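Local coordinates for protein response regulator aspartate phosphatase I (Bacillus subtilis subsp. subtilis, PDB 4I1A) that dephosphorylates the sporulation phosphotransferase Spo0F, so regulating sporulation, and activates excision and transfer of the mobile element ICEBs1, at residues A345-F348 / H349-N353; I307-L311 / F312-G316; K299-S302 / A303-K306. One frame throughout, in Å; residues are numbered along the deposited sequence.

Contact 1 (A345-F348 / H349-N353)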
# COMPACT_ATOMS: atom_id res chain seq x y z
N ALA A 345 6.15 -19.49 -2.76
CA ALA A 345 6.28 -20.73 -1.99
C ALA A 345 4.95 -21.47 -1.90
O ALA A 345 4.93 -22.70 -2.04
CB ALA A 345 6.83 -20.46 -0.60
N ASP A 346 3.85 -20.74 -1.66
CA ASP A 346 2.53 -21.39 -1.55
C ASP A 346 2.16 -22.07 -2.87
O ASP A 346 1.73 -23.23 -2.90
CB ASP A 346 1.42 -20.41 -1.15
CG ASP A 346 1.54 -19.94 0.29
OD1 ASP A 346 2.37 -20.50 1.05
OD2 ASP A 346 0.82 -18.99 0.67
N TYR A 347 2.36 -21.33 -3.95
CA TYR A 347 2.07 -21.80 -5.29
C TYR A 347 2.81 -23.10 -5.64
O TYR A 347 2.22 -24.02 -6.19
CB TYR A 347 2.39 -20.68 -6.30
CG TYR A 347 2.29 -21.12 -7.74
CD1 TYR A 347 3.38 -21.70 -8.38
CD2 TYR A 347 1.11 -20.96 -8.45
CE1 TYR A 347 3.29 -22.11 -9.70
CE2 TYR A 347 1.01 -21.38 -9.76
CZ TYR A 347 2.10 -21.95 -10.38
OH TYR A 347 2.01 -22.36 -11.71
N PHE A 348 4.10 -23.16 -5.33
CA PHE A 348 4.88 -24.37 -5.60
C PHE A 348 4.47 -25.52 -4.67
O PHE A 348 4.53 -26.70 -5.05
CB PHE A 348 6.38 -24.10 -5.52
CG PHE A 348 6.91 -23.30 -6.68
CD1 PHE A 348 6.52 -23.60 -7.97
CD2 PHE A 348 7.76 -22.22 -6.47
CE1 PHE A 348 6.99 -22.84 -9.06
CE2 PHE A 348 8.22 -21.47 -7.54
CZ PHE A 348 7.83 -21.78 -8.83
N HIS A 349 4.05 -25.18 -3.45
CA HIS A 349 3.50 -26.18 -2.56
C HIS A 349 2.24 -26.81 -3.16
O HIS A 349 2.09 -28.03 -3.17
CB HIS A 349 3.21 -25.58 -1.19
CG HIS A 349 2.46 -26.50 -0.28
ND1 HIS A 349 3.08 -27.34 0.62
CD2 HIS A 349 1.13 -26.71 -0.13
CE1 HIS A 349 2.17 -28.04 1.28
NE2 HIS A 349 0.97 -27.67 0.84
N GLU A 350 1.35 -25.97 -3.70
CA GLU A 350 0.12 -26.47 -4.30
C GLU A 350 0.40 -27.36 -5.50
O GLU A 350 -0.36 -28.28 -5.77
CB GLU A 350 -0.82 -25.32 -4.67
CG GLU A 350 -1.47 -24.63 -3.47
CD GLU A 350 -2.30 -25.58 -2.62
OE1 GLU A 350 -3.00 -26.46 -3.19
OE2 GLU A 350 -2.26 -25.45 -1.37
N GLN A 351 1.49 -27.09 -6.20
CA GLN A 351 1.91 -27.90 -7.35
C GLN A 351 2.61 -29.20 -6.95
O GLN A 351 2.77 -30.09 -7.78
CB GLN A 351 2.85 -27.10 -8.25
CG GLN A 351 2.19 -26.01 -9.07
CD GLN A 351 3.06 -25.56 -10.23
OE1 GLN A 351 4.29 -25.68 -10.17
NE2 GLN A 351 2.44 -25.07 -11.29
N GLY A 352 3.04 -29.31 -5.70
CA GLY A 352 3.81 -30.46 -5.27
C GLY A 352 5.30 -30.35 -5.57
O GLY A 352 6.01 -31.36 -5.53
N ASN A 353 5.77 -29.15 -5.88
CA ASN A 353 7.21 -28.88 -6.04
C ASN A 353 7.80 -28.42 -4.70
O ASN A 353 8.00 -27.21 -4.47
CB ASN A 353 7.47 -27.81 -7.11
CG ASN A 353 6.85 -28.15 -8.46
OD1 ASN A 353 6.12 -27.35 -9.05
ND2 ASN A 353 7.14 -29.34 -8.94

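Contact 2 (I307-L311 / F312-G316)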
# COMPACT_ATOMS: atom_id res chain seq x y z
N ILE A 307 8.17 -11.73 -11.95
CA ILE A 307 7.76 -12.83 -11.08
C ILE A 307 6.50 -13.51 -11.62
O ILE A 307 6.43 -14.73 -11.72
CB ILE A 307 7.50 -12.37 -9.62
CG1 ILE A 307 8.80 -11.88 -8.96
CG2 ILE A 307 6.88 -13.52 -8.79
CD1 ILE A 307 8.56 -11.18 -7.60
N LEU A 308 5.51 -12.70 -11.99
CA LEU A 308 4.30 -13.22 -12.61
C LEU A 308 4.64 -13.98 -13.90
O LEU A 308 4.13 -15.07 -14.16
CB LEU A 308 3.33 -12.08 -12.91
CG LEU A 308 2.73 -11.32 -11.72
CD1 LEU A 308 1.58 -10.46 -12.20
CD2 LEU A 308 2.29 -12.25 -10.55
N GLU A 309 5.54 -13.40 -14.70
CA GLU A 309 5.97 -14.02 -15.94
C GLU A 309 6.57 -15.40 -15.72
O GLU A 309 6.25 -16.35 -16.44
CB GLU A 309 6.99 -13.14 -16.66
CG GLU A 309 7.36 -13.70 -18.04
CD GLU A 309 8.36 -12.82 -18.76
OE1 GLU A 309 8.71 -11.75 -18.20
OE2 GLU A 309 8.79 -13.19 -19.87
N GLY A 310 7.45 -15.50 -14.73
CA GLY A 310 8.11 -16.77 -14.46
C GLY A 310 7.11 -17.78 -13.91
O GLY A 310 7.20 -18.96 -14.18
N LEU A 311 6.17 -17.27 -13.12
CA LEU A 311 5.10 -18.07 -12.53
C LEU A 311 4.09 -18.52 -13.58
O LEU A 311 3.71 -19.68 -13.60
CB LEU A 311 4.40 -17.21 -11.47
CG LEU A 311 4.20 -17.64 -10.01
CD1 LEU A 311 5.29 -18.54 -9.50
CD2 LEU A 311 4.10 -16.38 -9.16
N PHE A 312 3.64 -17.61 -14.45
CA PHE A 312 2.46 -17.91 -15.28
C PHE A 312 2.64 -17.83 -16.80
O PHE A 312 1.93 -18.53 -17.54
CB PHE A 312 1.28 -16.99 -14.90
CG PHE A 312 0.88 -17.07 -13.44
CD1 PHE A 312 0.35 -18.23 -12.91
CD2 PHE A 312 1.03 -15.97 -12.61
CE1 PHE A 312 -0.01 -18.31 -11.57
CE2 PHE A 312 0.67 -16.04 -11.27
CZ PHE A 312 0.14 -17.22 -10.76
N PHE A 313 3.53 -16.96 -17.27
CA PHE A 313 3.49 -16.54 -18.68
C PHE A 313 4.73 -16.90 -19.52
O PHE A 313 4.94 -16.36 -20.60
CB PHE A 313 3.20 -15.04 -18.74
CG PHE A 313 1.91 -14.66 -18.06
CD1 PHE A 313 0.72 -15.29 -18.40
CD2 PHE A 313 1.89 -13.70 -17.06
CE1 PHE A 313 -0.47 -14.94 -17.78
CE2 PHE A 313 0.70 -13.35 -16.42
CZ PHE A 313 -0.48 -13.97 -16.78
N SER A 314 5.53 -17.82 -19.00
CA SER A 314 6.64 -18.39 -19.75
C SER A 314 6.34 -19.88 -19.73
O SER A 314 5.19 -20.28 -19.52
CB SER A 314 7.97 -18.08 -19.07
OG SER A 314 7.86 -18.11 -17.65
N ASP A 315 7.34 -20.71 -19.94
CA ASP A 315 7.06 -22.14 -19.87
C ASP A 315 7.60 -22.72 -18.57
O ASP A 315 8.00 -23.87 -18.51
CB ASP A 315 7.60 -22.88 -21.08
CG ASP A 315 6.88 -24.20 -21.32
OD1 ASP A 315 5.75 -24.35 -20.80
OD2 ASP A 315 7.43 -25.08 -22.02
N GLY A 316 7.60 -21.90 -17.53
CA GLY A 316 8.19 -22.28 -16.27
C GLY A 316 9.63 -21.82 -16.20
O GLY A 316 10.52 -22.58 -15.83

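Contact 3 (K299-S302 / A303-K306)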
# COMPACT_ATOMS: atom_id res chain seq x y z
N LYS A 299 11.33 0.32 -12.19
CA LYS A 299 12.15 -0.88 -12.07
C LYS A 299 11.55 -1.86 -11.06
O LYS A 299 11.71 -3.08 -11.19
CB LYS A 299 13.57 -0.50 -11.69
CG LYS A 299 13.87 0.97 -11.91
CD LYS A 299 14.42 1.65 -10.66
CE LYS A 299 15.94 1.68 -10.65
NZ LYS A 299 16.49 2.28 -9.40
N GLU A 300 10.84 -1.34 -10.06
CA GLU A 300 10.21 -2.20 -9.06
C GLU A 300 9.10 -3.08 -9.65
O GLU A 300 9.04 -4.28 -9.38
CB GLU A 300 9.68 -1.38 -7.88
CG GLU A 300 8.69 -2.13 -6.99
CD GLU A 300 7.81 -1.20 -6.17
OE1 GLU A 300 6.91 -1.70 -5.45
OE2 GLU A 300 8.02 0.03 -6.25
N TYR A 301 8.20 -2.49 -10.43
CA TYR A 301 7.10 -3.28 -10.96
C TYR A 301 7.57 -4.13 -12.15
O TYR A 301 7.02 -5.20 -12.43
CB TYR A 301 5.86 -2.43 -11.26
CG TYR A 301 5.04 -2.28 -10.00
CD1 TYR A 301 4.14 -3.27 -9.62
CD2 TYR A 301 5.22 -1.20 -9.16
CE1 TYR A 301 3.42 -3.16 -8.45
CE2 TYR A 301 4.51 -1.08 -7.99
CZ TYR A 301 3.61 -2.06 -7.64
OH TYR A 301 2.90 -1.92 -6.47
N SER A 302 8.62 -3.65 -12.81
CA SER A 302 9.27 -4.42 -13.86
C SER A 302 9.77 -5.75 -13.29
O SER A 302 9.54 -6.81 -13.87
CB SER A 302 10.41 -3.61 -14.47
OG SER A 302 11.14 -4.37 -15.40
N ALA A 303 10.42 -5.71 -12.13
CA ALA A 303 10.83 -6.92 -11.44
C ALA A 303 9.62 -7.73 -10.97
O ALA A 303 9.60 -8.97 -11.04
CB ALA A 303 11.75 -6.59 -10.27
N LYS A 304 8.59 -7.04 -10.50
CA LYS A 304 7.41 -7.75 -10.04
C LYS A 304 6.66 -8.45 -11.18
O LYS A 304 6.23 -9.60 -11.02
CB LYS A 304 6.50 -6.82 -9.22
CG LYS A 304 7.08 -6.50 -7.84
CD LYS A 304 6.33 -5.36 -7.14
CE LYS A 304 6.82 -5.24 -5.69
NZ LYS A 304 6.39 -3.98 -5.03
N PHE A 305 6.49 -7.78 -12.32
CA PHE A 305 5.93 -8.45 -13.50
C PHE A 305 6.75 -9.68 -13.92
O PHE A 305 6.19 -10.70 -14.31
CB PHE A 305 5.72 -7.49 -14.68
CG PHE A 305 4.47 -6.67 -14.56
CD1 PHE A 305 3.22 -7.26 -14.71
CD2 PHE A 305 4.53 -5.31 -14.24
CE1 PHE A 305 2.05 -6.50 -14.58
CE2 PHE A 305 3.37 -4.55 -14.12
CZ PHE A 305 2.13 -5.15 -14.29
N LYS A 306 8.07 -9.59 -13.77
CA LYS A 306 8.94 -10.74 -14.05
C LYS A 306 8.64 -11.97 -13.17
O LYS A 306 8.84 -13.11 -13.60
CB LYS A 306 10.42 -10.37 -13.99
CG LYS A 306 10.85 -9.32 -15.01
CD LYS A 306 10.22 -9.56 -16.39
CE LYS A 306 10.10 -8.26 -17.22
NZ LYS A 306 9.23 -7.21 -16.57

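Contact 1 (A345-F348 / H349-N353)
Phe348 and Asn353 close the C-terminal end of helix 334-351 through a Schellman motif, within the predicted sixth tetratricopeptide repeat. Backbone hydrogen bonds define it: Asn353 N reaches back five residues to Phe348 O at 2.9 Å, and inside this larger ring Gly352 N bonds to His349 O at 3.0 Å. Gly352 makes the turn with a positive phi of 84°, at which a CB would be jammed against the preceding carbonyl oxygen. In the turn before, ordinary helical bonds run from His349 N to Ala345 O and from Glu350 N to Asp346 O, while the one from Gln351 N to Tyr347 O is longer, 3.2 Å, and more bent.

Side-chain contact is carried by the two aromatic residues. Tyr347, its CG trans to the backbone N (chi1 173°), offers a ring face to Gln351, whose CG lies over it, 4.1 Å from Tyr347 CE1. Gln351 CD comes closer, 3.5 Å from the same CE1, with the amide plane turned 43° against the ring. With an alanine in place of Tyr347, the Gln351 side chain would probably lose the surface it rests on and be freer to turn.

Polar ties lead to helix 354-373: Asp346 OD1 is hydrogen-bonded to Tyr361 OH, and Ala345 O accepts a further bond from Ser357 OG. Phe348 also packs on Ser357, and its CB meets Asn353, the N-cap residue before the next helix, 4.2 Å from Asn353 CB and 3.7 Å from Asn353 O.

Contact 2 (I307-L311 / F312-G316)
Ser314 folds back on Glu309 where helix 299-313, widened into a pi-type turn at 309-311, gives way to loop; residues 307-311 close the predicted fifth tetratricopeptide repeat. With chi1 at 37°, Ser314 OG sits between its own backbone N and carbonyl carbon, and from there it donates to Glu309 O at 2.7 Å. The hydroxyl arrives from above the carbonyl plane, while Phe313 N bonds to Glu309 O at 2.9 Å from the opposite face, so two donors grip one oxygen as the helix ends. Gly310 CA lies 3.5 Å from Ser314 OG. A weak bond with Glu317 N gives the hydroxyl a second partner.

Phe312 lies alongside Leu311, pointing the same way, and takes Leu311 CB over one face in a CH-pi contact, 3.9 Å from the ring centroid and 18° off the normal. Leu311 itself has an unusual first torsion, chi1 -125°, far from a staggered value. One turn back, the Leu308 side chain runs obliquely to Phe312, CD2 4.2 Å from Phe312 CE2. Phe313 turns a face to its neighbour, with Phe312 CB 3.7 Å above the middle of the ring, and its CB stands 4.4 Å from CG of the extended Glu309.

These side chains fan out among several helices. Leu308 and Phe312 face helix 261-275, Phe313 packs on Ala282, Leu283 and Phe286 of helix 279-295, and Leu311 reaches Ile321 of helix 318-330 as well as Val344 and Tyr347 of helix 334-351.

Contact 3 (K299-S302 / A303-K306)
Lys304 is the tightly held side chain, gripped between Glu300 and Tyr301 on the first turns of helix 299-313, in the predicted fifth tetratricopeptide repeat. Its extended chain runs over one face of the Tyr301 ring, CD making a CH-pi contact 4.1 Å from the centroid. NZ continues over the same ring, 4.7 Å from its centroid and 25° off the normal, as a cation-pi pair. The ammonium group also forms an i to i+4 salt bridge with Glu300 OE1, modelled as very short, so its exact length is doubtful. Asp336 adds a second carboxylate, and the pair would probably keep the buried lysine charged.

The other side is more open to solvent: Ser302 and Lys306 are partly exposed, and Lys299 is exposed, its CB directed away from the following turn. Lys306, bent at chi2 and chi4, holds this side, NZ donating to Ser302 O at 2.7 Å and Lys306 N bonding to that oxygen at 3.1 Å from the other face of its plane.

Tyr301 and Phe305 pack on helix 261-275, where Phe267 meets Phe305 edge-to-face; Lys304 touches Phe340 of helix 334-351, Ala303 faces Tyr327 of helix 318-330, and Lys306 lies by Arg290 of helix 279-295.

Contacts 2 and 3 occupy consecutive parts of helix 299-313, whereas contact 1 ends helix 334-351, packed beside it. Contact 3 is the most central, about 16 Å from the centre of the chain to its own, against about 24 Å and 26 Å for contacts 2 and 1. Contact 1 is the most exposed, with four of nine touching residues exposed; contacts 2 and 3 each have three buried and one exposed among eight. Chemistry differs accordingly: charge and ring faces in contact 3, aliphatic-aromatic packing and a serine bond in contact 2, a glycine-based backbone closure in contact 1. The two helix ends touch, with Tyr347 CE2 3.7 Å from Phe312 CE1.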